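Local coordinates for prepilin (Salmonella typhi, PDB 3FHV), which probably assembles as the structural subunit of type IVb pili, through which the bacterium is thought to adhere to the host receptor CFTR, at residues A[7-10]-A[11-15]; A[23-26]-A[27-30]; A[122-126]-A[127-131]. All blocks are in the same frame, centred on the assembly; numbering follows the deposited sequence.

Contact 1: residues A[7-10]-A[11-15]; sequences AGTE and LTNYQ
T9 and N13, one helical turn apart, run side by side and point the same way at the start of helix 8-25. The methyl of T9 touches the amide end of N13, with CG2 of T9 3.5 Å from ND2 of N13. The first torsion of T9 (chi1 -62°) sets CG2 opposite the backbone N, whereas OG1 stands opposite the carbonyl carbon, beside the backbone N, and bonds D57 O of the second subunit. N13 ND2 makes a weak bond to G51 O of its own chain.

On another side of the helix the ring of Y14 approaches the carbonyl of E10 obliquely, CD2 of Y14 lying 3.0 Å from O of E10. With CG of Y14 opposite its own carbonyl carbon (chi1 -61°), the ring folds back along the preceding turn, and CE2 of Y14 stands 4.2 Å from CB of E10. The outer ends of both are fixed by other partners: Y14 OH bonds T93 OG1, and E10 OE2 bonds S68 OG.

Each pair is also joined by an i to i+4 backbone bond, N13 N to T9 O at 2.8 Å and Y14 N to E10 O at 3.1 Å. The bonds of L11 N to A7 O and T12 N to G8 O continue the same helical pattern. T12 OG1 bonds G61 O of the second subunit. Chemically, the first two turns divide their work: the main chain satisfies its own carbonyls, while two threonine hydroxyls are spent on backbone oxygens across the subunit interface and the E10 and Y14 ends tie the helix to its own chain.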
loop_
_atom_site.group_PDB
_atom_site.type_symbol
_atom_site.label_atom_id
_atom_site.label_comp_id
_atom_site.label_asym_id
_atom_site.label_seq_id
_atom_site.Cartn_x
_atom_site.Cartn_y
_atom_site.Cartn_z
ATOM N N ALA A 7 -13.247 -11.791 -2.258
ATOM C CA ALA A 7 -12.119 -11.277 -3.090
ATOM C C ALA A 7 -11.751 -9.850 -2.687
ATOM O O ALA A 7 -11.163 -9.101 -3.467
ATOM C CB ALA A 7 -12.493 -11.324 -4.563
ATOM N N GLY A 8 -12.105 -9.486 -1.459
ATOM C CA GLY A 8 -11.812 -8.155 -0.960
ATOM C C GLY A 8 -10.329 -7.831 -0.954
ATOM O O GLY A 8 -9.926 -6.747 -1.378
ATOM N N THR A 9 -9.512 -8.764 -0.469
ATOM C CA THR A 9 -8.066 -8.557 -0.421
ATOM C C THR A 9 -7.529 -8.437 -1.838
ATOM O O THR A 9 -6.731 -7.553 -2.140
ATOM C CB THR A 9 -7.335 -9.742 0.262
ATOM O OG1 THR A 9 -7.770 -9.848 1.619
ATOM C CG2 THR A 9 -5.811 -9.520 0.246
ATOM N N GLU A 10 -7.987 -9.338 -2.699
ATOM C CA GLU A 10 -7.564 -9.370 -4.086
ATOM C C GLU A 10 -7.821 -8.036 -4.782
ATOM O O GLU A 10 -6.943 -7.504 -5.472
ATOM C CB GLU A 10 -8.289 -10.506 -4.817
ATOM C CG GLU A 10 -7.913 -11.920 -4.344
ATOM C CD GLU A 10 -8.365 -12.238 -2.911
ATOM O OE1 GLU A 10 -9.379 -11.672 -2.449
ATOM O OE2 GLU A 10 -7.714 -13.075 -2.252
ATOM N N LEU A 11 -9.019 -7.492 -4.592
ATOM C CA LEU A 11 -9.388 -6.222 -5.205
ATOM C C LEU A 11 -8.455 -5.110 -4.725
ATOM O O LEU A 11 -7.937 -4.318 -5.516
ATOM C CB LEU A 11 -10.834 -5.873 -4.855
ATOM C CG LEU A 11 -11.412 -4.631 -5.531
ATOM C CD1 LEU A 11 -11.543 -4.862 -7.031
ATOM C CD2 LEU A 11 -12.774 -4.322 -4.933
ATOM N N THR A 12 -8.239 -5.065 -3.419
ATOM C CA THR A 12 -7.366 -4.065 -2.829
ATOM C C THR A 12 -5.933 -4.227 -3.340
ATOM O O THR A 12 -5.220 -3.235 -3.537
ATOM C CB THR A 12 -7.380 -4.174 -1.291
ATOM O OG1 THR A 12 -8.721 -3.975 -0.829
ATOM C CG2 THR A 12 -6.459 -3.115 -0.656
ATOM N N ASN A 13 -5.517 -5.473 -3.555
ATOM C CA ASN A 13 -4.163 -5.737 -4.037
ATOM C C ASN A 13 -3.945 -5.175 -5.432
ATOM O O ASN A 13 -2.923 -4.543 -5.694
ATOM C CB ASN A 13 -3.850 -7.247 -4.029
ATOM C CG ASN A 13 -3.428 -7.749 -2.656
ATOM O OD1 ASN A 13 -2.920 -6.985 -1.837
ATOM N ND2 ASN A 13 -3.608 -9.043 -2.414
ATOM N N TYR A 14 -4.901 -5.395 -6.331
ATOM C CA TYR A 14 -4.755 -4.883 -7.689
ATOM C C TYR A 14 -4.838 -3.363 -7.709
ATOM O O TYR A 14 -4.109 -2.708 -8.443
ATOM C CB TYR A 14 -5.831 -5.472 -8.610
ATOM C CG TYR A 14 -5.751 -6.979 -8.714
ATOM C CD1 TYR A 14 -4.537 -7.612 -8.996
ATOM C CD2 TYR A 14 -6.872 -7.771 -8.484
ATOM C CE1 TYR A 14 -4.444 -9.009 -9.033
ATOM C CE2 TYR A 14 -6.790 -9.157 -8.520
ATOM C CZ TYR A 14 -5.577 -9.768 -8.787
ATOM O OH TYR A 14 -5.490 -11.136 -8.781
ATOM N N GLN A 15 -5.725 -2.801 -6.899
ATOM C CA GLN A 15 -5.882 -1.356 -6.873
ATOM C C GLN A 15 -4.622 -0.668 -6.363
ATOM O O GLN A 15 -4.164 0.317 -6.955
ATOM C CB GLN A 15 -7.107 -0.970 -6.029
ATOM C CG GLN A 15 -8.431 -1.299 -6.720
ATOM C CD GLN A 15 -9.639 -1.118 -5.819
ATOM O OE1 GLN A 15 -9.557 -0.471 -4.786
ATOM N NE2 GLN A 15 -10.774 -1.689 -6.216
#

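Contact 2: residues A[23-26]-A[27-30]; sequences GMMK and GVDG
M25 and V28 make the side-chain contact where helix 8-25 runs out into the loop before helix 36-45. The terminal methyl of M25 does the touching: its CE lies 3.6 Å from CG1 of V28, while SD of M25 is 3.9 Å from CG2 of the same valine. The two side chains cross obliquely. The methionine is bent at both chi2 (-59°) and chi3 (87°), and the two bends fold the side chain back past its own CA, which places CE against V28. The other valine methyl, CG2, sits between its own backbone N and carbonyl carbon and closely approaches the backbone, 2.9 Å from O of M25.

Behind this apolar pair stands a type I beta turn from M25 to V28, closed by the hydrogen bond of V28 N to M25 O at 3.1 Å. The bond of G27 N to M24 O, also 3.1 Å, comes just before it.

Further out, M24 and M25 both pack on F33, M24 also meets T42 and L43 of helix 36-45, and M25 meets M39 there. V28 O accepts a bond from N86 ND2. The polar and apolar parts are thus sorted: i to i+3 bonds engage the carbonyls of M24 and M25 at the turn, and beside them the buried V28 packs CG1 against the M25 methyl.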
loop_
_atom_site.group_PDB
_atom_site.type_symbol
_atom_site.label_atom_id
_atom_site.label_comp_id
_atom_site.label_asym_id
_atom_site.label_seq_id
_atom_site.Cartn_x
_atom_site.Cartn_y
_atom_site.Cartn_z
ATOM N N GLY A 23 2.775 5.565 -9.512
ATOM C CA GLY A 23 3.751 6.365 -8.786
ATOM C C GLY A 23 5.160 6.132 -9.309
ATOM O O GLY A 23 5.925 7.078 -9.511
ATOM N N MET A 24 5.506 4.868 -9.534
ATOM C CA MET A 24 6.827 4.519 -10.044
ATOM C C MET A 24 7.052 5.040 -11.462
ATOM O O MET A 24 8.127 5.542 -11.777
ATOM C CB MET A 24 7.021 3.000 -10.034
ATOM C CG MET A 24 8.351 2.541 -10.614
ATOM S SD MET A 24 8.581 0.749 -10.564
ATOM C CE MET A 24 7.833 0.262 -12.065
ATOM N N MET A 25 6.042 4.922 -12.317
ATOM C CA MET A 25 6.181 5.370 -13.699
ATOM C C MET A 25 6.357 6.877 -13.846
ATOM O O MET A 25 6.970 7.344 -14.806
ATOM C CB MET A 25 4.990 4.888 -14.536
ATOM C CG MET A 25 4.964 3.382 -14.755
ATOM S SD MET A 25 6.446 2.768 -15.597
ATOM C CE MET A 25 7.522 2.513 -14.248
ATOM N N LYS A 26 5.828 7.641 -12.898
ATOM C CA LYS A 26 5.965 9.092 -12.954
ATOM C C LYS A 26 7.437 9.491 -12.859
ATOM O O LYS A 26 7.817 10.594 -13.253
ATOM C CB LYS A 26 5.179 9.750 -11.815
ATOM C CG LYS A 26 3.680 9.661 -11.985
ATOM C CD LYS A 26 2.948 10.419 -10.891
ATOM C CE LYS A 26 1.444 10.372 -11.116
ATOM N NZ LYS A 26 0.697 11.044 -10.022
ATOM N N GLY A 27 8.257 8.584 -12.339
ATOM C CA GLY A 27 9.674 8.862 -12.194
ATOM C C GLY A 27 10.545 8.363 -13.333
ATOM O O GLY A 27 11.743 8.639 -13.359
ATOM N N VAL A 28 9.961 7.625 -14.271
ATOM C CA VAL A 28 10.731 7.112 -15.397
ATOM C C VAL A 28 10.630 8.048 -16.592
ATOM O O VAL A 28 9.542 8.474 -16.976
ATOM C CB VAL A 28 10.263 5.695 -15.821
ATOM C CG1 VAL A 28 10.326 4.755 -14.630
ATOM C CG2 VAL A 28 8.859 5.744 -16.389
ATOM N N ASP A 29 11.778 8.376 -17.169
ATOM C CA ASP A 29 11.832 9.261 -18.321
ATOM C C ASP A 29 13.036 8.914 -19.182
ATOM O O ASP A 29 14.136 8.725 -18.671
ATOM C CB ASP A 29 11.926 10.715 -17.857
ATOM C CG ASP A 29 10.708 11.154 -17.078
ATOM O OD1 ASP A 29 9.609 11.217 -17.672
ATOM O OD2 ASP A 29 10.848 11.429 -15.868
ATOM N N GLY A 30 12.820 8.813 -20.489
ATOM C CA GLY A 30 13.913 8.493 -21.386
ATOM C C GLY A 30 14.072 7.010 -21.641
ATOM O O GLY A 30 14.893 6.604 -22.461
#

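Contact 3: residues A[122-126]-A[127-131]; sequences NNHTD and AKVTA
One face of the H124 imidazole carries V129: CG2 of the valine stands 3.8 Å from the ring centroid, 28° off the normal, in a CH-pi contact. The methyl lies 3.4 Å above the ring plane but is displaced toward the rim, nearest ND1 of H124 at 3.5 Å, and the two side chains cross at about a right angle. K128 O approaches the same ring obliquely, 3.8 Å from CD2 of H124. The nitrogen ND1 of H124 bonds I117 O on strand 116-119, which would restrain the rotation of the ring. Around the pair, H124 also touches I133 and E137, and V129 touches A134, all on helix 131-137.

The second flat group is the D126 carboxylate. Its OD1 accepts K128 N at 2.9 Å, with the donor 59° out of the carboxylate plane. The torsion chi1 of 59° tucks CG of D126 between its own N and carbonyl carbon, bringing the carboxylate over the following backbone.

A127 N bonds H124 O at 2.7 Å, closing the type I beta turn H124 to A127. An inverse gamma turn centred on H124, this beta turn, the Asx turn from D126 to K128 and the T130 N-cap together link strand 122-124, outermost in the sheet within this chain, to helix 131-137.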
loop_
_atom_site.group_PDB
_atom_site.type_symbol
_atom_site.label_atom_id
_atom_site.label_comp_id
_atom_site.label_asym_id
_atom_site.label_seq_id
_atom_site.Cartn_x
_atom_site.Cartn_y
_atom_site.Cartn_z
ATOM N N ASN A 122 -12.925 -10.337 -23.719
ATOM C CA ASN A 122 -13.865 -9.218 -23.726
ATOM C C ASN A 122 -13.212 -7.968 -23.154
ATOM O O ASN A 122 -12.959 -7.895 -21.956
ATOM C CB ASN A 122 -15.096 -9.591 -22.907
ATOM C CG ASN A 122 -15.751 -10.861 -23.405
ATOM O OD1 ASN A 122 -16.434 -10.847 -24.420
ATOM N ND2 ASN A 122 -15.531 -11.966 -22.701
ATOM N N ASN A 123 -12.967 -6.984 -24.013
ATOM C CA ASN A 123 -12.306 -5.755 -23.593
ATOM C C ASN A 123 -13.245 -4.575 -23.399
ATOM O O ASN A 123 -13.663 -3.920 -24.356
ATOM C CB ASN A 123 -11.214 -5.395 -24.602
ATOM C CG ASN A 123 -10.348 -4.243 -24.143
ATOM O OD1 ASN A 123 -10.564 -3.671 -23.069
ATOM N ND2 ASN A 123 -9.359 -3.889 -24.960
ATOM N N HIS A 124 -13.579 -4.308 -22.141
ATOM C CA HIS A 124 -14.463 -3.201 -21.796
ATOM C C HIS A 124 -13.692 -1.890 -21.701
ATOM O O HIS A 124 -13.398 -1.407 -20.608
ATOM C CB HIS A 124 -15.185 -3.482 -20.477
ATOM C CG HIS A 124 -15.993 -4.743 -20.487
ATOM N ND1 HIS A 124 -15.497 -5.948 -20.039
ATOM C CD2 HIS A 124 -17.263 -4.985 -20.890
ATOM C CE1 HIS A 124 -16.426 -6.879 -20.166
ATOM N NE2 HIS A 124 -17.507 -6.320 -20.681
ATOM N N THR A 125 -13.367 -1.320 -22.857
ATOM C CA THR A 125 -12.531 -0.124 -22.922
ATOM C C THR A 125 -13.175 1.090 -22.262
ATOM O O THR A 125 -12.515 2.107 -22.027
ATOM C CB THR A 125 -12.167 0.228 -24.375
ATOM O OG1 THR A 125 -13.355 0.521 -25.117
ATOM C CG2 THR A 125 -11.436 -0.928 -25.033
ATOM N N ASP A 126 -14.464 0.994 -21.965
ATOM C CA ASP A 126 -15.140 2.095 -21.295
ATOM C C ASP A 126 -14.985 1.929 -19.781
ATOM O O ASP A 126 -15.510 2.718 -19.001
ATOM C CB ASP A 126 -16.622 2.123 -21.673
ATOM C CG ASP A 126 -17.340 0.842 -21.309
ATOM O OD1 ASP A 126 -16.700 -0.074 -20.746
ATOM O OD2 ASP A 126 -18.556 0.754 -21.586
ATOM N N ALA A 127 -14.261 0.886 -19.379
ATOM C CA ALA A 127 -14.006 0.587 -17.970
ATOM C C ALA A 127 -15.275 0.353 -17.162
ATOM O O ALA A 127 -15.299 0.536 -15.940
ATOM C CB ALA A 127 -13.174 1.709 -17.332
ATOM N N LYS A 128 -16.342 -0.049 -17.840
ATOM C CA LYS A 128 -17.579 -0.326 -17.136
ATOM C C LYS A 128 -17.909 -1.809 -17.242
ATOM O O LYS A 128 -18.094 -2.342 -18.335
ATOM C CB LYS A 128 -18.736 0.507 -17.699
ATOM C CG LYS A 128 -20.060 0.219 -16.996
ATOM C CD LYS A 128 -21.196 1.097 -17.485
ATOM C CE LYS A 128 -22.495 0.732 -16.772
ATOM N NZ LYS A 128 -23.653 1.559 -17.217
ATOM N N VAL A 129 -17.953 -2.484 -16.099
ATOM C CA VAL A 129 -18.289 -3.898 -16.077
ATOM C C VAL A 129 -19.339 -4.087 -14.990
ATOM O O VAL A 129 -19.092 -3.788 -13.823
ATOM C CB VAL A 129 -17.061 -4.792 -15.765
ATOM C CG1 VAL A 129 -17.500 -6.252 -15.652
ATOM C CG2 VAL A 129 -16.015 -4.658 -16.859
ATOM N N THR A 130 -20.515 -4.563 -15.389
ATOM C CA THR A 130 -21.621 -4.799 -14.463
ATOM C C THR A 130 -21.626 -6.250 -14.003
ATOM O O THR A 130 -20.992 -7.104 -14.613
ATOM C CB THR A 130 -22.987 -4.518 -15.133
ATOM O OG1 THR A 130 -23.093 -5.300 -16.330
ATOM C CG2 THR A 130 -23.135 -3.034 -15.478
ATOM N N ALA A 131 -22.350 -6.522 -12.924
ATOM C CA ALA A 131 -22.438 -7.872 -12.398
ATOM C C ALA A 131 -23.039 -8.761 -13.482
ATOM O O ALA A 131 -22.646 -9.911 -13.640
ATOM C CB ALA A 131 -23.316 -7.888 -11.141
#

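How the contacts relate
Along the chain the contacts come in series: 7-10/11-15, then 23-26/27-30, then 122-126/127-131. Contacts 1 and 2 sit at the two ends of one helix, 8-25, with centres about 24 Å apart, the first at its start and the second where it gives way to the loop toward helix 36-45. Contact 3 lies at strand 122-124, one of the two outermost of the antiparallel sheet within this chain; its centre is about 18 Å from that of contact 1 and 27 Å from that of contact 2. None touches another. Contact 1 alone is met by the second subunit, so they mark an interface and two surface turns in this fragment of the longer prepilin.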